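Local coordinates for protein flagellar assembly factor FliW (Geobacillus thermodenitrificans, PDB 5DMD) that probably binds the translational regulator CsrA, relieving its repression of target genes such as flagellin, and probably also binds flagellin during flagellum assembly, at residues P27-E32 and P54-V59; P101-T106 and P140-K145; P68-D73 and T130-K135. The protein carries 1 engineered substitution. All blocks are in the same frame, centred on the assembly; numbering follows the deposited sequence.

How the contacts relate
Contact 1 comes first along the chain. It ties the loop before strand 34-39 to the link between strands 45-50 and 57-61, and it closes before the other two open. Contact 3 then opens at residues 68-73, ahead of helix 76-81. Contact 2 opens at 101-106, between strands 90-97 and 106-116. The chain returns to close contact 3 at 130-135 and contact 2 at 140-145, so these two cross. They also touch, where Thr106 packs on Lys135. Contacts 1 and 3 lie on opposite sides of the chain's centre, their own centres about 22 Å apart. Contact 2 brings the C-terminal tail against the loop 101-106 at the surface.

Contact 1: residues P27-E32 and P54-V59; sequences PGFLEE and PALGFV
Leu56 meets both Glu32 and Phe29 through one methyl, CD2. This methyl lies 3.6 Å from Glu32 CG and 3.8 Å from Glu32 CD. It also sits over one face of the Phe29 ring, displaced toward the rim, with Leu56 CD2 4.1 Å from Phe29 CG. The side chains of Glu32 and Leu56 come from opposite directions. Leu56 extends with CG anti to its backbone N (chi1 -154°). Glu32 CG stands anti to the carbonyl carbon (chi1 -64°), which sets the methylene against the leucine. The bend at chi2 then turns the carboxylate. This acid group engages partners beyond the two segments. Ser50 OG bonds to OE1 and Thr53 OG1 bonds to OE2, so both carboxylate oxygens are held.

Behind this first shell, a type I beta turn runs from Phe29 to Glu32. Glu32 N donates to Phe29 O at 3.1 Å across the turn, and both residues direct their CB atoms toward segment 54-59. At the edge of the Phe29 ring, in its plane, lies Glu31 OE2. Leu56 is itself the centre of an inverse gamma turn, just before strand 57-61. Phe58, on that strand, packs on Ile26 and Ile95.

The loop joining strands 20-21 and 34-39 thus rests on the connection between strands 45-50 and 57-61. The touch is apolar even though one partner is an acid. Two hydroxyl partners satisfy the carboxylate of this buried residue, and would be expected to offset any rise in its pKa.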
loop_
_atom_site.group_PDB
_atom_site.type_symbol
_atom_site.label_atom_id
_atom_site.label_comp_id
_atom_site.label_asym_id
_atom_site.label_seq_id
_atom_site.Cartn_x
_atom_site.Cartn_y
_atom_site.Cartn_z
ATOM N N PRO A 27 -10.954 2.326 -0.442
ATOM C CA PRO A 27 -11.796 3.451 -0.024
ATOM C C PRO A 27 -11.649 4.620 -0.985
ATOM O O PRO A 27 -10.540 5.008 -1.358
ATOM C CB PRO A 27 -11.243 3.797 1.367
ATOM C CG PRO A 27 -10.690 2.495 1.859
ATOM C CD PRO A 27 -10.089 1.842 0.648
ATOM N N GLY A 28 -12.783 5.161 -1.416
ATOM C CA GLY A 28 -12.824 6.198 -2.408
ATOM C C GLY A 28 -13.012 5.689 -3.819
ATOM O O GLY A 28 -13.488 6.444 -4.674
ATOM N N PHE A 29 -12.667 4.419 -4.079
ATOM C CA PHE A 29 -12.654 3.863 -5.428
ATOM C C PHE A 29 -13.079 2.399 -5.348
ATOM O O PHE A 29 -12.294 1.487 -5.586
ATOM C CB PHE A 29 -11.286 3.999 -6.102
ATOM C CG PHE A 29 -10.806 5.412 -6.186
ATOM C CD1 PHE A 29 -11.223 6.234 -7.221
ATOM C CD2 PHE A 29 -9.974 5.929 -5.214
ATOM C CE1 PHE A 29 -10.801 7.548 -7.296
ATOM C CE2 PHE A 29 -9.548 7.242 -5.276
ATOM C CZ PHE A 29 -9.959 8.053 -6.322
ATOM N N LEU A 30 -14.344 2.172 -4.986
ATOM C CA LEU A 30 -14.815 0.802 -4.795
ATOM C C LEU A 30 -14.773 -0.015 -6.075
ATOM O O LEU A 30 -14.717 -1.244 -6.009
ATOM C CB LEU A 30 -16.243 0.795 -4.253
ATOM C CG LEU A 30 -16.448 1.640 -2.999
ATOM C CD1 LEU A 30 -17.888 1.495 -2.539
ATOM C CD2 LEU A 30 -15.515 1.225 -1.899
ATOM N N GLU A 31 -14.791 0.642 -7.230
ATOM C CA GLU A 31 -14.822 -0.026 -8.523
ATOM C C GLU A 31 -13.447 -0.502 -8.952
ATOM O O GLU A 31 -13.341 -1.257 -9.924
ATOM C CB GLU A 31 -15.350 0.981 -9.547
ATOM C CG GLU A 31 -14.356 2.116 -9.851
ATOM C CD GLU A 31 -14.384 3.252 -8.818
ATOM O OE1 GLU A 31 -15.422 3.448 -8.153
ATOM O OE2 GLU A 31 -13.363 3.955 -8.683
ATOM N N GLU A 32 -12.398 -0.076 -8.251
ATOM C CA GLU A 32 -11.022 -0.431 -8.590
ATOM C C GLU A 32 -10.647 -1.698 -7.835
ATOM O O GLU A 32 -10.166 -1.658 -6.699
ATOM C CB GLU A 32 -10.097 0.743 -8.289
ATOM C CG GLU A 32 -10.394 1.958 -9.143
ATOM C CD GLU A 32 -9.849 1.811 -10.565
ATOM O OE1 GLU A 32 -9.015 0.905 -10.807
ATOM O OE2 GLU A 32 -10.232 2.620 -11.434
ATOM N N PRO A 54 -4.890 4.203 -15.545
ATOM C CA PRO A 54 -3.442 4.474 -15.475
ATOM C C PRO A 54 -3.031 5.476 -14.406
ATOM O O PRO A 54 -1.989 5.292 -13.765
ATOM C CB PRO A 54 -3.115 4.978 -16.893
ATOM C CG PRO A 54 -4.134 4.313 -17.764
ATOM C CD PRO A 54 -5.392 4.214 -16.931
ATOM N N ALA A 55 -3.813 6.535 -14.189
ATOM C CA ALA A 55 -3.396 7.568 -13.247
ATOM C C ALA A 55 -3.484 7.110 -11.797
ATOM O O ALA A 55 -2.913 7.768 -10.916
ATOM C CB ALA A 55 -4.217 8.843 -13.454
ATOM N N LEU A 56 -4.183 6.009 -11.524
ATOM C CA LEU A 56 -4.352 5.531 -10.155
ATOM C C LEU A 56 -3.157 4.645 -9.822
ATOM O O LEU A 56 -3.203 3.422 -9.966
ATOM C CB LEU A 56 -5.664 4.771 -10.012
ATOM C CG LEU A 56 -6.243 4.760 -8.596
ATOM C CD1 LEU A 56 -6.220 6.168 -8.015
ATOM C CD2 LEU A 56 -7.647 4.184 -8.571
ATOM N N GLY A 57 -2.069 5.271 -9.380
ATOM C CA GLY A 57 -0.882 4.553 -8.968
ATOM C C GLY A 57 -0.278 5.136 -7.706
ATOM O O GLY A 57 0.302 6.226 -7.733
ATOM N N PHE A 58 -0.407 4.423 -6.593
ATOM C CA PHE A 58 0.038 4.915 -5.290
ATOM C C PHE A 58 1.453 4.448 -4.968
ATOM O O PHE A 58 1.853 3.333 -5.320
ATOM C CB PHE A 58 -0.917 4.429 -4.196
ATOM C CG PHE A 58 -2.354 4.791 -4.443
ATOM C CD1 PHE A 58 -3.191 3.949 -5.161
ATOM C CD2 PHE A 58 -2.873 5.976 -3.939
ATOM C CE1 PHE A 58 -4.520 4.293 -5.389
ATOM C CE2 PHE A 58 -4.205 6.323 -4.156
ATOM C CZ PHE A 58 -5.026 5.484 -4.879
ATOM N N VAL A 59 2.208 5.310 -4.283
ATOM C CA VAL A 59 3.568 4.983 -3.865
ATOM C C VAL A 59 3.515 4.294 -2.511
ATOM O O VAL A 59 3.018 4.872 -1.540
ATOM C CB VAL A 59 4.447 6.238 -3.795
ATOM C CG1 VAL A 59 5.844 5.850 -3.355
ATOM C CG2 VAL A 59 4.470 6.945 -5.144
#

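Contact 2: residues P101-T106 and P140-K145; sequences PFDDTT and PEKVAK
Asp103 and Lys142 form the main link across this surface contact, and the path to it starts at Pro101, which follows a cis peptide bond. Pro101 O accepts from Asp104 N at 3.1 Å. One residue on, Phe102 O accepts from Thr105 N at 2.9 Å, and the two bonds wind residues 102-104 into a short 3-10 segment. The Phe102 ring turns to the body of the protein, where it meets the ring of Phe45.

Asp103 points its CB toward the tail, and its CG is anti to the backbone N (chi1 -163°). Its OD2 forms a salt bridge with Lys142 NZ. The modelled separation is too short to be trusted, so the ammonium position is doubtful. The lysine comes from the opposite direction, and as modelled its chain bends at chi3 and chi4. Asp103 OD2 has a long, weak ion pair to Arg137 as well.

Asp104 uses OD1 in a salt bridge to Arg137, which also donates to Pro140 O. Asp104 OD1 is 5.5 Å from Glu141 OE2, so the basic groups nearby probably ease the repulsion between these acids. Thr105 OG1 lies 2.7 Å from Phe102 O and donates to it, giving that carbonyl a second donor. The same hydroxyl is bonded to Ala99 N, which links the turn back to the residues before it. Thr106 begins the next strand.

This is a 3-10 turn in the loop between the antiparallel strands 90-97 and 106-116. Arg137 ties the start of the extended C-terminal tail to it, and the Asp103-Lys142 bridge is a less sure addition.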
loop_
_atom_site.group_PDB
_atom_site.type_symbol
_atom_site.label_atom_id
_atom_site.label_comp_id
_atom_site.label_asym_id
_atom_site.label_seq_id
_atom_site.Cartn_x
_atom_site.Cartn_y
_atom_site.Cartn_z
ATOM N N PRO A 101 10.900 18.921 -0.812
ATOM C CA PRO A 101 11.876 17.847 -1.033
ATOM C C PRO A 101 11.398 16.524 -0.463
ATOM O O PRO A 101 10.502 16.496 0.378
ATOM C CB PRO A 101 13.121 18.361 -0.303
ATOM C CG PRO A 101 12.607 19.271 0.782
ATOM C CD PRO A 101 11.205 19.701 0.400
ATOM N N PHE A 102 11.995 15.416 -0.906
ATOM C CA PHE A 102 11.496 14.103 -0.513
ATOM C C PHE A 102 11.549 13.896 0.996
ATOM O O PHE A 102 10.760 13.113 1.537
ATOM C CB PHE A 102 12.292 12.995 -1.198
ATOM C CG PHE A 102 11.799 11.622 -0.860
ATOM C CD1 PHE A 102 12.560 10.771 -0.075
ATOM C CD2 PHE A 102 10.568 11.193 -1.313
ATOM C CE1 PHE A 102 12.097 9.516 0.243
ATOM C CE2 PHE A 102 10.100 9.937 -0.998
ATOM C CZ PHE A 102 10.862 9.101 -0.219
ATOM N N ASP A 103 12.457 14.586 1.691
ATOM C CA ASP A 103 12.652 14.362 3.116
ATOM C C ASP A 103 11.468 14.827 3.952
ATOM O O ASP A 103 11.462 14.590 5.162
ATOM C CB ASP A 103 13.913 15.096 3.581
ATOM C CG ASP A 103 14.410 14.604 4.918
ATOM O OD1 ASP A 103 14.849 13.438 4.976
ATOM O OD2 ASP A 103 14.367 15.380 5.903
ATOM N N ASP A 104 10.478 15.490 3.357
ATOM C CA ASP A 104 9.256 15.868 4.052
ATOM C C ASP A 104 8.127 14.876 3.809
ATOM O O ASP A 104 6.986 15.130 4.206
ATOM C CB ASP A 104 8.824 17.277 3.639
ATOM C CG ASP A 104 9.738 18.353 4.192
ATOM O OD1 ASP A 104 10.530 18.055 5.116
ATOM O OD2 ASP A 104 9.674 19.495 3.685
ATOM N N THR A 105 8.422 13.755 3.153
ATOM C CA THR A 105 7.393 12.776 2.822
ATOM C C THR A 105 6.849 12.128 4.093
ATOM O O THR A 105 7.580 11.902 5.065
ATOM C CB THR A 105 7.993 11.720 1.899
ATOM O OG1 THR A 105 8.305 12.335 0.639
ATOM C CG2 THR A 105 7.052 10.534 1.676
ATOM N N THR A 106 5.550 11.840 4.085
ATOM C CA THR A 106 4.885 11.174 5.194
ATOM C C THR A 106 4.237 9.881 4.723
ATOM O O THR A 106 4.043 9.657 3.528
ATOM C CB THR A 106 3.809 12.068 5.825
ATOM O OG1 THR A 106 2.823 12.411 4.842
ATOM C CG2 THR A 106 4.433 13.339 6.381
ATOM N N PRO A 140 13.492 12.254 10.416
ATOM C CA PRO A 140 13.462 13.225 11.513
ATOM C C PRO A 140 13.437 14.650 10.977
ATOM O O PRO A 140 13.781 14.925 9.829
ATOM C CB PRO A 140 14.754 12.937 12.286
ATOM C CG PRO A 140 15.640 12.245 11.311
ATOM C CD PRO A 140 14.744 11.477 10.387
ATOM N N GLU A 141 12.981 15.561 11.821
ATOM C CA GLU A 141 12.955 16.963 11.439
ATOM C C GLU A 141 14.380 17.490 11.286
ATOM O O GLU A 141 15.263 17.165 12.083
ATOM C CB GLU A 141 12.230 17.753 12.526
ATOM C CG GLU A 141 10.718 17.566 12.522
ATOM C CD GLU A 141 10.035 18.305 11.386
ATOM O OE1 GLU A 141 8.786 18.343 11.369
ATOM O OE2 GLU A 141 10.736 18.862 10.517
ATOM N N LYS A 142 14.623 18.280 10.237
ATOM C CA LYS A 142 15.923 18.928 10.122
ATOM C C LYS A 142 15.907 20.404 10.468
ATOM O O LYS A 142 16.929 20.922 10.912
ATOM C CB LYS A 142 16.525 18.800 8.722
ATOM C CG LYS A 142 17.018 17.428 8.338
ATOM C CD LYS A 142 17.833 17.559 7.065
ATOM C CE LYS A 142 16.953 17.892 5.887
ATOM N NZ LYS A 142 16.236 16.700 5.423
ATOM N N VAL A 143 14.785 21.090 10.253
ATOM C CA VAL A 143 14.740 22.526 10.484
ATOM C C VAL A 143 14.804 22.800 11.978
ATOM O O VAL A 143 14.152 22.120 12.789
ATOM C CB VAL A 143 13.482 23.124 9.832
ATOM C CG1 VAL A 143 13.305 24.578 10.217
ATOM C CG2 VAL A 143 13.552 22.968 8.313
ATOM N N ALA A 144 15.600 23.792 12.351
ATOM C CA ALA A 144 15.767 24.138 13.752
ATOM C C ALA A 144 14.475 24.722 14.310
ATOM O O ALA A 144 13.728 25.417 13.615
ATOM C CB ALA A 144 16.905 25.143 13.901
ATOM N N LYS A 145 14.205 24.416 15.572
ATOM C CA LYS A 145 13.024 24.916 16.251
ATOM C C LYS A 145 13.376 25.065 17.720
ATOM O O LYS A 145 14.213 24.328 18.245
ATOM C CB LYS A 145 11.848 23.951 16.066
ATOM C CG LYS A 145 10.501 24.476 16.517
ATOM C CD LYS A 145 9.372 23.715 15.829
ATOM C CE LYS A 145 8.492 22.974 16.830
ATOM N NZ LYS A 145 7.190 23.658 17.091
#

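Contact 3: residues P68-D73 and T130-K135; sequences PTYEID and TNYKTK
Tyr70 and Tyr132 are brought together by different first torsions. Tyr70 has CG anti to the backbone N (chi1 -169°), while Tyr132 has its CG beside the backbone N, anti to the carbonyl carbon. The result is an edge-to-face aromatic pair, with the edge of Tyr70 directed at the face of Tyr132. The ring centroids are 5.0 Å apart and the planes stand at 59°. Tyr70 CE1 lies 3.8 Å above the plane of the Tyr132 ring, over its centre. Tyr70 CD1 is nearer the phenol end, 3.7 Å from Tyr132 CZ.

The opposite face of Tyr132 is occupied by Asn131 OD1, also over the ring centre. That amide oxygen is held by its neighbour, for Thr130 OG1 donates to Asn131 OD1 at 2.7 Å. The Tyr132 ring therefore has a neighbour over each face. Ile72 adds a looser apolar touch, its CG2 lying 4.3 Å from Tyr132 CE2.

Tyr70 is buried, and its hydroxyl bonds to Leu109 O of strand 106-116. Its ring also packs on Val94 and Pro112. Tyr70 thus stands between the sheet and Tyr132, and the contact joins the loop before helix 76-81 to the loop before strand 136-137.

The phenol end of Tyr132 meets the backbone of Glu71 and a water. Glu71 O lies at the ring edge, in plane. The water bonds to Tyr132 OH and Thr69 OG1, and weakly to Thr69 O. Most directly, Glu71 N donates to Tyr132 OH at 2.9 Å, in a nearly straight bond with an angle of 169° at the hydrogen.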
loop_
_atom_site.group_PDB
_atom_site.type_symbol
_atom_site.label_atom_id
_atom_site.label_comp_id
_atom_site.label_asym_id
_atom_site.label_seq_id
_atom_site.Cartn_x
_atom_site.Cartn_y
_atom_site.Cartn_z
ATOM N N PRO A 68 10.075 1.034 12.472
ATOM C CA PRO A 68 10.424 -0.311 12.945
ATOM C C PRO A 68 9.506 -0.863 14.007
ATOM O O PRO A 68 9.453 -2.090 14.147
ATOM C CB PRO A 68 11.846 -0.151 13.485
ATOM C CG PRO A 68 12.072 1.326 13.596
ATOM C CD PRO A 68 11.201 1.975 12.580
ATOM N N THR A 69 8.803 -0.028 14.774
ATOM C CA THR A 69 7.882 -0.528 15.786
ATOM C C THR A 69 6.440 -0.603 15.297
ATOM O O THR A 69 5.541 -0.842 16.113
ATOM C CB THR A 69 7.942 0.325 17.055
ATOM O OG1 THR A 69 7.590 1.683 16.744
ATOM C CG2 THR A 69 9.324 0.276 17.672
ATOM N N TYR A 70 6.197 -0.401 14.001
ATOM C CA TYR A 70 4.841 -0.481 13.470
ATOM C C TYR A 70 4.233 -1.830 13.807
ATOM O O TYR A 70 4.754 -2.873 13.405
ATOM C CB TYR A 70 4.869 -0.293 11.958
ATOM C CG TYR A 70 3.504 -0.095 11.319
ATOM C CD1 TYR A 70 2.629 0.878 11.783
ATOM C CD2 TYR A 70 3.115 -0.870 10.241
ATOM C CE1 TYR A 70 1.386 1.058 11.187
ATOM C CE2 TYR A 70 1.886 -0.692 9.641
ATOM C CZ TYR A 70 1.029 0.278 10.112
ATOM O OH TYR A 70 -0.192 0.451 9.498
ATOM N N GLU A 71 3.132 -1.810 14.550
ATOM C CA GLU A 71 2.476 -3.037 14.981
ATOM C C GLU A 71 0.977 -2.820 14.879
ATOM O O GLU A 71 0.446 -1.862 15.447
ATOM C CB GLU A 71 2.883 -3.381 16.417
ATOM C CG GLU A 71 2.522 -4.786 16.859
ATOM C CD GLU A 71 2.852 -5.026 18.320
ATOM O OE1 GLU A 71 1.943 -5.420 19.082
ATOM O OE2 GLU A 71 4.021 -4.818 18.708
ATOM N N ILE A 72 0.299 -3.694 14.138
ATOM C CA ILE A 72 -1.135 -3.588 13.935
ATOM C C ILE A 72 -1.793 -4.907 14.306
ATOM O O ILE A 72 -1.160 -5.964 14.342
ATOM C CB ILE A 72 -1.512 -3.167 12.497
ATOM C CG1 ILE A 72 -1.217 -4.301 11.514
ATOM C CG2 ILE A 72 -0.775 -1.899 12.106
ATOM C CD1 ILE A 72 -1.633 -3.995 10.081
ATOM N N ASP A 73 -3.082 -4.830 14.604
ATOM C CA ASP A 73 -3.857 -6.008 14.956
ATOM C C ASP A 73 -5.059 -6.019 14.025
ATOM O O ASP A 73 -5.962 -5.187 14.158
ATOM C CB ASP A 73 -4.262 -5.978 16.431
ATOM C CG ASP A 73 -5.049 -7.204 16.846
ATOM O OD1 ASP A 73 -4.873 -8.267 16.218
ATOM O OD2 ASP A 73 -5.799 -7.126 17.839
ATOM N N THR A 130 -6.475 2.694 17.279
ATOM C CA THR A 130 -5.031 2.816 17.399
ATOM C C THR A 130 -4.563 4.264 17.501
ATOM O O THR A 130 -5.312 5.218 17.280
ATOM C CB THR A 130 -4.323 2.065 16.262
ATOM O OG1 THR A 130 -3.081 1.528 16.737
ATOM C CG2 THR A 130 -4.099 2.975 15.069
ATOM N N ASN A 131 -3.283 4.390 17.857
ATOM C CA ASN A 131 -2.557 5.643 18.007
ATOM C C ASN A 131 -2.034 6.190 16.686
ATOM O O ASN A 131 -1.505 7.307 16.661
ATOM C CB ASN A 131 -1.352 5.379 18.910
ATOM C CG ASN A 131 -0.693 4.036 18.613
ATOM O OD1 ASN A 131 -1.311 3.145 18.024
ATOM N ND2 ASN A 131 0.566 3.891 19.010
ATOM N N TYR A 132 -2.151 5.433 15.602
ATOM C CA TYR A 132 -1.545 5.802 14.336
ATOM C C TYR A 132 -2.389 6.840 13.610
ATOM O O TYR A 132 -3.622 6.851 13.703
ATOM C CB TYR A 132 -1.379 4.560 13.462
ATOM C CG TYR A 132 -0.421 3.546 14.037
ATOM C CD1 TYR A 132 0.890 3.896 14.342
ATOM C CD2 TYR A 132 -0.825 2.244 14.287
ATOM C CE1 TYR A 132 1.770 2.974 14.872
ATOM C CE2 TYR A 132 0.046 1.313 14.819
ATOM C CZ TYR A 132 1.342 1.683 15.108
ATOM O OH TYR A 132 2.218 0.762 15.635
ATOM N N LYS A 133 -1.707 7.721 12.889
ATOM C CA LYS A 133 -2.319 8.860 12.216
ATOM C C LYS A 133 -2.112 8.768 10.707
ATOM O O LYS A 133 -1.448 7.873 10.192
ATOM C CB LYS A 133 -1.789 10.184 12.773
ATOM C CG LYS A 133 -1.532 10.176 14.271
ATOM C CD LYS A 133 -2.857 10.212 15.021
ATOM C CE LYS A 133 -2.687 10.669 16.462
ATOM N NZ LYS A 133 -3.532 11.866 16.742
ATOM N N THR A 134 -2.709 9.721 9.993
ATOM C CA THR A 134 -2.644 9.745 8.540
ATOM C C THR A 134 -1.338 10.314 8.005
ATOM O O THR A 134 -1.063 10.175 6.809
ATOM C CB THR A 134 -3.843 10.525 7.990
ATOM O OG1 THR A 134 -3.677 11.917 8.275
ATOM C CG2 THR A 134 -5.124 10.032 8.633
ATOM N N LYS A 135 -0.531 10.952 8.845
ATOM C CA LYS A 135 0.727 11.539 8.403
ATOM C C LYS A 135 1.770 11.288 9.480
ATOM O O LYS A 135 1.669 11.829 10.587
ATOM C CB LYS A 135 0.568 13.036 8.127
ATOM C CG LYS A 135 0.068 13.338 6.720
ATOM C CD LYS A 135 -1.040 14.374 6.722
ATOM C CE LYS A 135 -0.488 15.784 6.797
ATOM N NZ LYS A 135 -1.503 16.798 6.392
HETATM O O HOH W 1 4.718 1.853 16.855
#